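Local coordinates for thioredoxin-like protein (PDB 3TY1) that is uncharacterised but, as a member of the galactose mutarotase-like clan, probably binds carbohydrate and may be an aldose 1-epimerase, at residues Tyr206-Ser212 and Ala343-Tyr349; Asn270-Ala275 and Ser287-Arg293; Pro296-Leu300 and Thr319-Tyr323. All coordinates share one frame; numbering follows the deposited sequence.

Contact 1: residues Tyr206-Ser212 and Ala343-Tyr349; sequences YQIIYHS and AQFDLTY. With SO4 (sulfate ion), chain L.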
loop_
_atom_site.group_PDB
_atom_site.type_symbol
_atom_site.label_atom_id
_atom_site.label_comp_id
_atom_site.label_asym_id
_atom_site.label_seq_id
_atom_site.Cartn_x
_atom_site.Cartn_y
_atom_site.Cartn_z
ATOM N N TYR A 206 -21.215 -13.119 5.539
ATOM C CA TYR A 206 -20.016 -13.060 6.355
ATOM C C TYR A 206 -19.508 -14.467 6.553
ATOM O O TYR A 206 -20.266 -15.427 6.411
ATOM C CB TYR A 206 -20.253 -12.349 7.688
ATOM C CG TYR A 206 -21.027 -13.141 8.740
ATOM C CD1 TYR A 206 -22.428 -13.111 8.795
ATOM C CD2 TYR A 206 -20.351 -13.906 9.672
ATOM C CE1 TYR A 206 -23.116 -13.831 9.780
ATOM C CE2 TYR A 206 -21.017 -14.620 10.638
ATOM C CZ TYR A 206 -22.381 -14.585 10.699
ATOM O OH TYR A 206 -22.961 -15.328 11.684
ATOM N N GLN A 207 -18.209 -14.556 6.801
ATOM C CA GLN A 207 -17.519 -15.777 7.172
ATOM C C GLN A 207 -16.441 -15.446 8.197
ATOM O O GLN A 207 -15.844 -14.375 8.124
ATOM C CB GLN A 207 -16.813 -16.412 5.989
ATOM C CG GLN A 207 -17.659 -16.752 4.786
ATOM C CD GLN A 207 -16.789 -17.217 3.656
ATOM O OE1 GLN A 207 -16.258 -16.389 2.898
ATOM N NE2 GLN A 207 -16.595 -18.547 3.546
ATOM N N ILE A 208 -16.149 -16.372 9.106
ATOM C CA ILE A 208 -15.032 -16.157 10.064
ATOM C C ILE A 208 -14.401 -17.466 10.491
ATOM O O ILE A 208 -15.100 -18.416 10.745
ATOM C CB ILE A 208 -15.494 -15.335 11.307
ATOM C CG1 ILE A 208 -14.365 -15.072 12.332
ATOM C CG2 ILE A 208 -16.723 -15.996 11.991
ATOM C CD1 ILE A 208 -13.177 -14.238 11.787
ATOM N N ILE A 209 -13.064 -17.483 10.589
ATOM C CA ILE A 209 -12.327 -18.580 11.172
ATOM C C ILE A 209 -11.429 -17.922 12.234
ATOM O O ILE A 209 -10.708 -16.947 11.912
ATOM C CB ILE A 209 -11.454 -19.331 10.105
ATOM C CG1 ILE A 209 -12.318 -19.945 9.010
ATOM C CG2 ILE A 209 -10.564 -20.365 10.788
ATOM C CD1 ILE A 209 -11.553 -20.663 7.905
ATOM N N TYR A 210 -11.493 -18.415 13.480
ATOM C CA TYR A 210 -10.602 -18.004 14.564
ATOM C C TYR A 210 -9.364 -18.904 14.475
ATOM O O TYR A 210 -9.303 -19.996 15.063
ATOM C CB TYR A 210 -11.331 -18.094 15.901
ATOM C CG TYR A 210 -12.249 -16.908 16.090
ATOM C CD1 TYR A 210 -13.497 -16.859 15.516
ATOM C CD2 TYR A 210 -11.811 -15.786 16.796
ATOM C CE1 TYR A 210 -14.302 -15.722 15.655
ATOM C CE2 TYR A 210 -12.591 -14.728 16.968
ATOM C CZ TYR A 210 -13.843 -14.675 16.395
ATOM O OH TYR A 210 -14.588 -13.538 16.551
ATOM N N HIS A 211 -8.389 -18.448 13.703
ATOM C CA HIS A 211 -7.255 -19.241 13.280
ATOM C C HIS A 211 -6.223 -19.213 14.403
ATOM O O HIS A 211 -5.432 -18.271 14.518
ATOM C CB HIS A 211 -6.746 -18.626 11.957
ATOM C CG HIS A 211 -5.878 -19.511 11.134
ATOM N ND1 HIS A 211 -4.734 -20.097 11.624
ATOM C CD2 HIS A 211 -5.918 -19.808 9.809
ATOM C CE1 HIS A 211 -4.108 -20.724 10.642
ATOM N NE2 HIS A 211 -4.813 -20.580 9.531
ATOM N N SER A 212 -6.251 -20.240 15.244
ATOM C CA SER A 212 -5.489 -20.249 16.507
ATOM C C SER A 212 -4.315 -21.207 16.390
ATOM O O SER A 212 -4.510 -22.402 16.111
ATOM C CB SER A 212 -6.441 -20.576 17.654
ATOM O OG SER A 212 -7.643 -19.765 17.585
ATOM N N ALA A 343 -23.782 -10.630 15.291
ATOM C CA ALA A 343 -23.401 -12.006 15.528
ATOM C C ALA A 343 -22.315 -11.957 16.600
ATOM O O ALA A 343 -21.359 -11.169 16.464
ATOM C CB ALA A 343 -22.845 -12.602 14.272
ATOM N N GLN A 344 -22.438 -12.800 17.626
ATOM C CA GLN A 344 -21.470 -12.875 18.721
ATOM C C GLN A 344 -20.536 -14.053 18.558
ATOM O O GLN A 344 -20.903 -15.074 17.992
ATOM C CB GLN A 344 -22.196 -12.978 20.082
ATOM C CG GLN A 344 -23.070 -11.768 20.446
ATOM C CD GLN A 344 -24.417 -11.716 19.712
ATOM O OE1 GLN A 344 -24.929 -12.746 19.255
ATOM N NE2 GLN A 344 -24.987 -10.503 19.586
ATOM N N PHE A 345 -19.310 -13.894 19.064
ATOM C CA PHE A 345 -18.277 -14.928 19.055
ATOM C C PHE A 345 -17.616 -14.930 20.444
ATOM O O PHE A 345 -16.873 -14.010 20.797
ATOM C CB PHE A 345 -17.288 -14.674 17.898
ATOM C CG PHE A 345 -17.990 -14.584 16.559
ATOM C CD1 PHE A 345 -18.381 -15.728 15.887
ATOM C CD2 PHE A 345 -18.331 -13.347 16.020
ATOM C CE1 PHE A 345 -19.098 -15.653 14.685
ATOM C CE2 PHE A 345 -19.030 -13.256 14.803
ATOM C CZ PHE A 345 -19.415 -14.414 14.144
ATOM N N ASP A 346 -17.932 -15.964 21.227
ATOM C CA ASP A 346 -17.471 -16.136 22.609
ATOM C C ASP A 346 -16.535 -17.354 22.641
ATOM O O ASP A 346 -16.959 -18.474 22.301
ATOM C CB ASP A 346 -18.674 -16.365 23.521
ATOM C CG ASP A 346 -19.677 -15.254 23.438
ATOM O OD1 ASP A 346 -19.283 -14.070 23.614
ATOM O OD2 ASP A 346 -20.874 -15.568 23.166
ATOM N N LEU A 347 -15.263 -17.113 22.963
ATOM C CA LEU A 347 -14.251 -18.165 23.040
ATOM C C LEU A 347 -13.440 -18.017 24.308
ATOM O O LEU A 347 -13.164 -16.897 24.738
ATOM C CB LEU A 347 -13.307 -18.155 21.822
ATOM C CG LEU A 347 -13.888 -18.366 20.420
ATOM C CD1 LEU A 347 -14.332 -17.030 19.844
ATOM C CD2 LEU A 347 -12.826 -19.029 19.525
ATOM N N THR A 348 -13.070 -19.136 24.913
ATOM C CA THR A 348 -12.155 -19.118 26.067
ATOM C C THR A 348 -10.935 -19.963 25.732
ATOM O O THR A 348 -11.061 -21.129 25.345
ATOM C CB THR A 348 -12.845 -19.648 27.341
ATOM O OG1 THR A 348 -14.025 -18.873 27.567
ATOM C CG2 THR A 348 -11.938 -19.504 28.522
ATOM N N TYR A 349 -9.773 -19.362 25.880
ATOM C CA TYR A 349 -8.463 -19.974 25.655
ATOM C C TYR A 349 -7.781 -20.182 27.000
ATOM O O TYR A 349 -7.703 -19.245 27.829
ATOM C CB TYR A 349 -7.598 -19.034 24.820
ATOM C CG TYR A 349 -8.021 -18.852 23.399
ATOM C CD1 TYR A 349 -9.144 -18.069 23.056
ATOM C CD2 TYR A 349 -7.319 -19.471 22.374
ATOM C CE1 TYR A 349 -9.540 -17.918 21.713
ATOM C CE2 TYR A 349 -7.699 -19.322 21.025
ATOM C CZ TYR A 349 -8.818 -18.547 20.714
ATOM O OH TYR A 349 -9.172 -18.407 19.390
HETATM S S SO4 L . -3.427 -21.513 6.212
HETATM O O1 SO4 L . -2.106 -21.181 6.755
HETATM O O2 SO4 L . -3.760 -22.927 6.493
HETATM O O3 SO4 L . -4.461 -20.653 6.794
HETATM O O4 SO4 L . -3.395 -21.284 4.766
#

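Contact 2: residues Asn270-Ala275 and Ser287-Arg293; sequences NHQTLA and SIQFDTR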
loop_
_atom_site.group_PDB
_atom_site.type_symbol
_atom_site.label_atom_id
_atom_site.label_comp_id
_atom_site.label_asym_id
_atom_site.label_seq_id
_atom_site.Cartn_x
_atom_site.Cartn_y
_atom_site.Cartn_z
ATOM N N ASN A 270 -25.408 -26.992 26.374
ATOM C CA ASN A 270 -25.387 -25.535 26.266
ATOM C C ASN A 270 -24.634 -25.085 24.999
ATOM O O ASN A 270 -24.288 -23.918 24.876
ATOM C CB ASN A 270 -24.738 -24.946 27.519
ATOM C CG ASN A 270 -25.435 -25.398 28.786
ATOM O OD1 ASN A 270 -24.784 -25.841 29.725
ATOM N ND2 ASN A 270 -26.761 -25.345 28.793
ATOM N N HIS A 271 -24.416 -26.022 24.071
ATOM C CA HIS A 271 -23.818 -25.786 22.741
ATOM C C HIS A 271 -22.358 -25.402 22.819
ATOM O O HIS A 271 -21.826 -24.835 21.887
ATOM C CB HIS A 271 -24.591 -24.728 21.948
ATOM C CG HIS A 271 -26.057 -24.984 21.878
ATOM N ND1 HIS A 271 -26.623 -25.786 20.914
ATOM C CD2 HIS A 271 -27.074 -24.547 22.659
ATOM C CE1 HIS A 271 -27.931 -25.841 21.109
ATOM N NE2 HIS A 271 -28.228 -25.104 22.167
ATOM N N GLN A 272 -21.712 -25.724 23.927
ATOM C CA GLN A 272 -20.323 -25.418 24.114
ATOM C C GLN A 272 -19.537 -26.670 23.764
ATOM O O GLN A 272 -19.966 -27.802 24.087
ATOM C CB GLN A 272 -20.033 -25.023 25.562
ATOM C CG GLN A 272 -20.814 -23.814 26.093
ATOM C CD GLN A 272 -20.717 -22.615 25.184
ATOM O OE1 GLN A 272 -19.635 -22.046 25.004
ATOM N NE2 GLN A 272 -21.854 -22.228 24.592
ATOM N N THR A 273 -18.396 -26.473 23.103
ATOM C CA THR A 273 -17.475 -27.553 22.833
ATOM C C THR A 273 -16.061 -27.124 23.253
ATOM O O THR A 273 -15.853 -25.972 23.622
ATOM C CB THR A 273 -17.532 -27.990 21.368
ATOM O OG1 THR A 273 -16.872 -29.255 21.233
ATOM C CG2 THR A 273 -16.890 -26.953 20.462
ATOM N N LEU A 274 -15.119 -28.064 23.205
ATOM C CA LEU A 274 -13.769 -27.848 23.725
ATOM C C LEU A 274 -12.813 -28.631 22.858
ATOM O O LEU A 274 -13.044 -29.815 22.606
ATOM C CB LEU A 274 -13.697 -28.319 25.192
ATOM C CG LEU A 274 -12.529 -28.025 26.106
ATOM C CD1 LEU A 274 -12.327 -26.524 26.248
ATOM C CD2 LEU A 274 -12.728 -28.667 27.482
ATOM N N ALA A 275 -11.761 -27.970 22.396
ATOM C CA ALA A 275 -10.695 -28.598 21.630
ATOM C C ALA A 275 -9.359 -28.203 22.237
ATOM O O ALA A 275 -9.213 -27.090 22.815
ATOM C CB ALA A 275 -10.778 -28.159 20.174
ATOM N N SER A 287 -6.265 -25.113 25.417
ATOM C CA SER A 287 -7.641 -25.490 25.068
ATOM C C SER A 287 -8.404 -24.267 24.612
ATOM O O SER A 287 -8.112 -23.131 25.051
ATOM C CB SER A 287 -8.357 -26.116 26.272
ATOM O OG SER A 287 -8.531 -25.200 27.314
ATOM N N ILE A 288 -9.332 -24.506 23.705
ATOM C CA ILE A 288 -10.207 -23.484 23.186
ATOM C C ILE A 288 -11.618 -23.963 23.374
ATOM O O ILE A 288 -11.994 -25.052 22.889
ATOM C CB ILE A 288 -9.977 -23.179 21.658
ATOM C CG1 ILE A 288 -8.518 -22.897 21.353
ATOM C CG2 ILE A 288 -10.796 -21.983 21.176
ATOM C CD1 ILE A 288 -8.220 -22.740 19.835
ATOM N N GLN A 289 -12.404 -23.171 24.076
ATOM C CA GLN A 289 -13.833 -23.391 24.184
ATOM C C GLN A 289 -14.532 -22.490 23.208
ATOM O O GLN A 289 -14.224 -21.315 23.137
ATOM C CB GLN A 289 -14.351 -23.086 25.590
ATOM C CG GLN A 289 -15.896 -23.152 25.760
ATOM C CD GLN A 289 -16.363 -22.737 27.163
ATOM O OE1 GLN A 289 -15.561 -22.634 28.087
ATOM N NE2 GLN A 289 -17.643 -22.448 27.295
ATOM N N PHE A 290 -15.515 -23.027 22.493
ATOM C CA PHE A 290 -16.323 -22.221 21.572
ATOM C C PHE A 290 -17.741 -22.739 21.526
ATOM O O PHE A 290 -18.027 -23.829 22.021
ATOM C CB PHE A 290 -15.682 -22.079 20.168
ATOM C CG PHE A 290 -15.535 -23.352 19.396
ATOM C CD1 PHE A 290 -14.459 -24.186 19.620
ATOM C CD2 PHE A 290 -16.475 -23.717 18.427
ATOM C CE1 PHE A 290 -14.316 -25.390 18.919
ATOM C CE2 PHE A 290 -16.317 -24.897 17.694
ATOM C CZ PHE A 290 -15.229 -25.721 17.937
ATOM N N ASP A 291 -18.619 -21.903 21.000
ATOM C CA ASP A 291 -20.053 -22.122 20.925
ATOM C C ASP A 291 -20.401 -22.581 19.503
ATOM O O ASP A 291 -20.248 -21.802 18.537
ATOM C CB ASP A 291 -20.744 -20.795 21.263
ATOM C CG ASP A 291 -22.253 -20.916 21.440
ATOM O OD1 ASP A 291 -22.966 -21.460 20.550
ATOM O OD2 ASP A 291 -22.744 -20.474 22.504
ATOM N N THR A 292 -20.912 -23.813 19.366
ATOM C CA THR A 292 -21.205 -24.370 18.039
ATOM C C THR A 292 -22.413 -23.745 17.303
ATOM O O THR A 292 -22.620 -24.025 16.129
ATOM C CB THR A 292 -21.350 -25.906 18.064
ATOM O OG1 THR A 292 -22.385 -26.244 18.968
ATOM C CG2 THR A 292 -20.030 -26.585 18.511
ATOM N N ARG A 293 -23.182 -22.890 17.964
ATOM C CA ARG A 293 -24.187 -22.070 17.264
ATOM C C ARG A 293 -23.574 -20.889 16.530
ATOM O O ARG A 293 -24.133 -20.401 15.560
ATOM C CB ARG A 293 -25.210 -21.512 18.239
ATOM C CG ARG A 293 -26.045 -22.576 18.912
ATOM C CD ARG A 293 -26.824 -21.988 20.068
ATOM N NE ARG A 293 -25.928 -21.474 21.098
ATOM C CZ ARG A 293 -26.337 -20.860 22.213
ATOM N NH1 ARG A 293 -27.631 -20.698 22.475
ATOM N NH2 ARG A 293 -25.447 -20.426 23.087
#

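Contact 3: residues Pro296-Leu300 and Thr319-Tyr323; sequences PVLTL and TSYAY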
loop_
_atom_site.group_PDB
_atom_site.type_symbol
_atom_site.label_atom_id
_atom_site.label_comp_id
_atom_site.label_asym_id
_atom_site.label_seq_id
_atom_site.Cartn_x
_atom_site.Cartn_y
_atom_site.Cartn_z
ATOM N N PRO A 296 -19.963 -23.253 13.940
ATOM C CA PRO A 296 -20.371 -24.665 13.850
ATOM C C PRO A 296 -19.374 -25.698 13.395
ATOM O O PRO A 296 -19.619 -26.889 13.636
ATOM C CB PRO A 296 -21.596 -24.630 12.903
ATOM C CG PRO A 296 -21.860 -23.216 12.630
ATOM C CD PRO A 296 -20.616 -22.462 12.894
ATOM N N VAL A 297 -18.280 -25.286 12.745
ATOM C CA VAL A 297 -17.295 -26.200 12.188
ATOM C C VAL A 297 -15.924 -25.957 12.765
ATOM O O VAL A 297 -15.697 -24.941 13.420
ATOM C CB VAL A 297 -17.265 -26.169 10.635
ATOM C CG1 VAL A 297 -18.662 -26.637 10.103
ATOM C CG2 VAL A 297 -16.846 -24.810 10.080
ATOM N N LEU A 298 -15.049 -26.935 12.564
ATOM C CA LEU A 298 -13.688 -26.888 13.094
ATOM C C LEU A 298 -12.690 -27.392 12.062
ATOM O O LEU A 298 -12.914 -28.410 11.420
ATOM C CB LEU A 298 -13.614 -27.724 14.373
ATOM C CG LEU A 298 -12.291 -27.804 15.145
ATOM C CD1 LEU A 298 -11.927 -26.446 15.664
ATOM C CD2 LEU A 298 -12.489 -28.770 16.330
ATOM N N THR A 299 -11.589 -26.670 11.911
ATOM C CA THR A 299 -10.491 -27.077 11.029
ATOM C C THR A 299 -9.269 -27.347 11.877
ATOM O O THR A 299 -8.953 -26.568 12.802
ATOM C CB THR A 299 -10.172 -25.961 9.990
ATOM O OG1 THR A 299 -11.315 -25.741 9.166
ATOM C CG2 THR A 299 -8.943 -26.319 9.107
ATOM N N LEU A 300 -8.591 -28.445 11.563
ATOM C CA LEU A 300 -7.352 -28.843 12.213
ATOM C C LEU A 300 -6.268 -28.708 11.142
ATOM O O LEU A 300 -6.316 -29.386 10.120
ATOM C CB LEU A 300 -7.471 -30.302 12.675
ATOM C CG LEU A 300 -6.222 -30.956 13.292
ATOM C CD1 LEU A 300 -5.704 -30.194 14.538
ATOM C CD2 LEU A 300 -6.472 -32.431 13.611
ATOM N N THR A 319 -17.147 -20.471 11.034
ATOM C CA THR A 319 -18.417 -20.631 10.324
ATOM C C THR A 319 -18.181 -21.419 9.023
ATOM O O THR A 319 -19.100 -22.033 8.469
ATOM C CB THR A 319 -19.103 -19.279 9.992
ATOM O OG1 THR A 319 -18.245 -18.508 9.155
ATOM C CG2 THR A 319 -19.452 -18.493 11.253
ATOM N N SER A 320 -16.938 -21.401 8.553
ATOM C CA SER A 320 -16.521 -22.041 7.307
ATOM C C SER A 320 -15.268 -22.878 7.497
ATOM O O SER A 320 -14.498 -22.725 8.471
ATOM C CB SER A 320 -16.233 -20.978 6.218
ATOM O OG SER A 320 -17.338 -20.715 5.390
ATOM N N TYR A 321 -15.094 -23.794 6.549
ATOM C CA TYR A 321 -13.835 -24.479 6.347
ATOM C C TYR A 321 -12.995 -23.555 5.467
ATOM O O TYR A 321 -13.468 -22.519 4.995
ATOM C CB TYR A 321 -14.025 -25.869 5.707
ATOM C CG TYR A 321 -14.770 -26.824 6.603
ATOM C CD1 TYR A 321 -14.256 -27.194 7.862
ATOM C CD2 TYR A 321 -15.984 -27.374 6.215
ATOM C CE1 TYR A 321 -14.962 -28.117 8.686
ATOM C CE2 TYR A 321 -16.681 -28.257 7.030
ATOM C CZ TYR A 321 -16.175 -28.628 8.264
ATOM O OH TYR A 321 -16.891 -29.512 9.072
ATOM N N ALA A 322 -11.738 -23.936 5.263
ATOM C CA ALA A 322 -10.779 -23.084 4.586
ATOM C C ALA A 322 -10.802 -23.129 3.058
ATOM O O ALA A 322 -9.923 -22.526 2.401
ATOM C CB ALA A 322 -9.338 -23.389 5.132
ATOM N N TYR A 323 -11.770 -23.840 2.480
ATOM C CA TYR A 323 -11.970 -23.792 1.034
ATOM C C TYR A 323 -12.310 -22.368 0.607
ATOM O O TYR A 323 -12.710 -21.576 1.436
ATOM C CB TYR A 323 -13.088 -24.725 0.570
ATOM C CG TYR A 323 -12.847 -26.180 0.861
ATOM C CD1 TYR A 323 -11.888 -26.890 0.166
ATOM C CD2 TYR A 323 -13.584 -26.851 1.850
ATOM C CE1 TYR A 323 -11.663 -28.240 0.434
ATOM C CE2 TYR A 323 -13.366 -28.198 2.126
ATOM C CZ TYR A 323 -12.397 -28.879 1.416
ATOM O OH TYR A 323 -12.145 -30.197 1.669
HETATM O O HOH W 1 -10.633 -26.256 6.499
HETATM O O HOH W 2 -12.884 -24.064 10.482
#

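Contact 1: residues Tyr206-Ser212 and Ala343-Tyr349
Phe-345 and Tyr-210 interlock where strands 206-212 and 343-349 face each other. The strands run nearly parallel, 14° apart, with axes 10.6 Å from one another, the spacing of packed sheets, filled by alternate side chains. Strand 343-349 belongs to the large antiparallel sheet and 206-212 to the mixed sheet packed on it, the supersandwich of galactose mutarotase-like proteins.

Phe-345 is the main bump, its ring in a hollow between three opposing side chains: Ile-208, with CG1 anti to the backbone N (chi1 -180°), lays CG2 against Phe-345 CE1 at 3.6 Å; Tyr-206 brings CE2 to the ring edge; and Tyr-210 crosses at about a right angle. The Tyr-210 and Phe-345 rings meet obliquely, planes at 40°. Tyr-210 in turn offers a flat face to Leu-347, whose CD1 sits over the ring centre, 4.0 Å from the centroid, a CH-pi contact that a branched aliphatic tip suits well. At the N-terminal ends of both segments, small Ala-343 leaves room for the tip of Tyr-206, whose OH lies 3.8 Å from Ala-343 CB.

The C-terminal ends are polar. Ser-212 OG and Tyr-349 OH are hydrogen-bonded at 2.7 Å, the serine at the phenol edge. Tyr-210 OH bonds to Asp-194 and Tyr-119. His-211, on the other side of its strand, gives NE2 to O3 of a sulfate, probably from the crystallisation liquor, at 2.8 Å; His-136 binds the same ion. The hydroxyls of Ser-212, Tyr-349 and Tyr-210 thus have polar partners in a largely apolar interlayer, and the histidine pair is consistent with a site that can accept an anion.

Contact 2: residues Asn270-Ala275 and Ser287-Arg293
Gln-272 and Asp-291 form the non-hydrogen-bonded pair at the open end of an antiparallel beta hairpin, strands 272-278 and 285-291, and their side chains meet on the face that also carries Leu-274 and Gln-289. The Gln-272 chain bends at its second torsion (chi2 -51°), which carries the amide back over the neighbouring strand. There NE2 reaches Asp-291 OD2 at 2.9 Å, coming from above the carboxylate plane, and also gives a hydrogen to Asn-270 O. Gln-272 OE1 accepts from Gln-289 NE2 at 3.1 Å, the two amide planes being turned 69° apart. A glutamine fits here because one amide can both give and accept.

On the opposite face Thr-273 and Phe-290, a hydrogen-bonded pair with Thr-273 N 2.9 Å from Phe-290 O, run their side chains alongside each other. The methyl CG2 of Thr-273 stands over the phenylalanine ring, 3.4 Å from its centroid, while OG1 bonds to Leu-266 O. Leu-295 and Pro-317 also touch the Phe-290 side chain, placing it in the core.

Beyond the strands, His-271 O accepts from both Thr-292 N and, at a longer distance, Thr-292 OG1. Over the His-271 ring lies the arm of Arg-293, with CD 3.7 Å from the ring centroid and the guanidinium plane only 12° from that of the imidazole. A bidentate, side-on salt bridge to Asp-291 holds the arginine: NE goes to OD1 and NH2 to OD2, which thus serves Gln-272 as well, each through a syn lone pair. The anti lone pair of Asp-291 OD1 receives Arg-293 N at 3.0 Å, closing an Asx turn.

Contact 3: residues Pro296-Leu300 and Thr319-Tyr323
Val-297 packs over one face of the Tyr-321 ring. Its CG2 is 4.2 Å from the ring centroid and lies toward the rim, and CB is 3.6 Å from Tyr-321 CZ, so both the branch and its root bear on the aromatic surface. The other methyl, CG1, touches the phenol oxygen. A compact beta-branched residue suits this place, since CB and CG2 lie over the ring while CG1 reaches out to the hydroxyl. The ring edge meets different atoms: Leu-298 O is 3.4 Å from Tyr-321 CE1, and Thr-299 OG1 approaches CD1, both near the ring plane. Earlier in the segment, Pro-296 rests its CD on Thr-319 CA.

Strand 297-304 pairs with strand 311-318 in an antiparallel hairpin of the supersandwich, and 319-323 is the loop that leaves the second strand, so the tyrosine is folded back over the start of the first.

Two waters tie the Thr-299 hydroxyl to the loop backbone. With OG1 anti to the carbonyl carbon (chi1 -62°), this oxygen faces the loop; one water lies 2.8 Å from OG1 and accepts from Ala-322 N, while a second lies 2.6 Å from OG1 and donates to Ser-320 O.

Farther out, Tyr-321 OH is hydrogen-bonded to Ile-263 O on strand 259-265, fixing the far end of the ring. Glu-328, from helix 325-330, holds the loop itself, its OE1 bonding to both Ser-320 OG and Tyr-321 N.

In the fold
After the N-terminal strands, the chain reaches strand 204-214, which carries 206-212, half of contact 1; its partner 343-349 arrives 131 residues later. Contacts 2 and 3 both form within that long excursion, one after the other: contact 2 closes a short hairpin loop between 270-275 and 287-293, and contact 3 then closes the loop from 296-300 to 319-323. Contact 2 shares a sheet with the later strand of contact 1, where Thr-348 O probably accepts from Gln-289 N. Contact 3 adjoins the earlier strand, with Ile-208 O near Thr-319 N. Leu-298 packs against Phe-290 and Ala-275, so the two layers joined by contact 1 also meet between contacts 2 and 3.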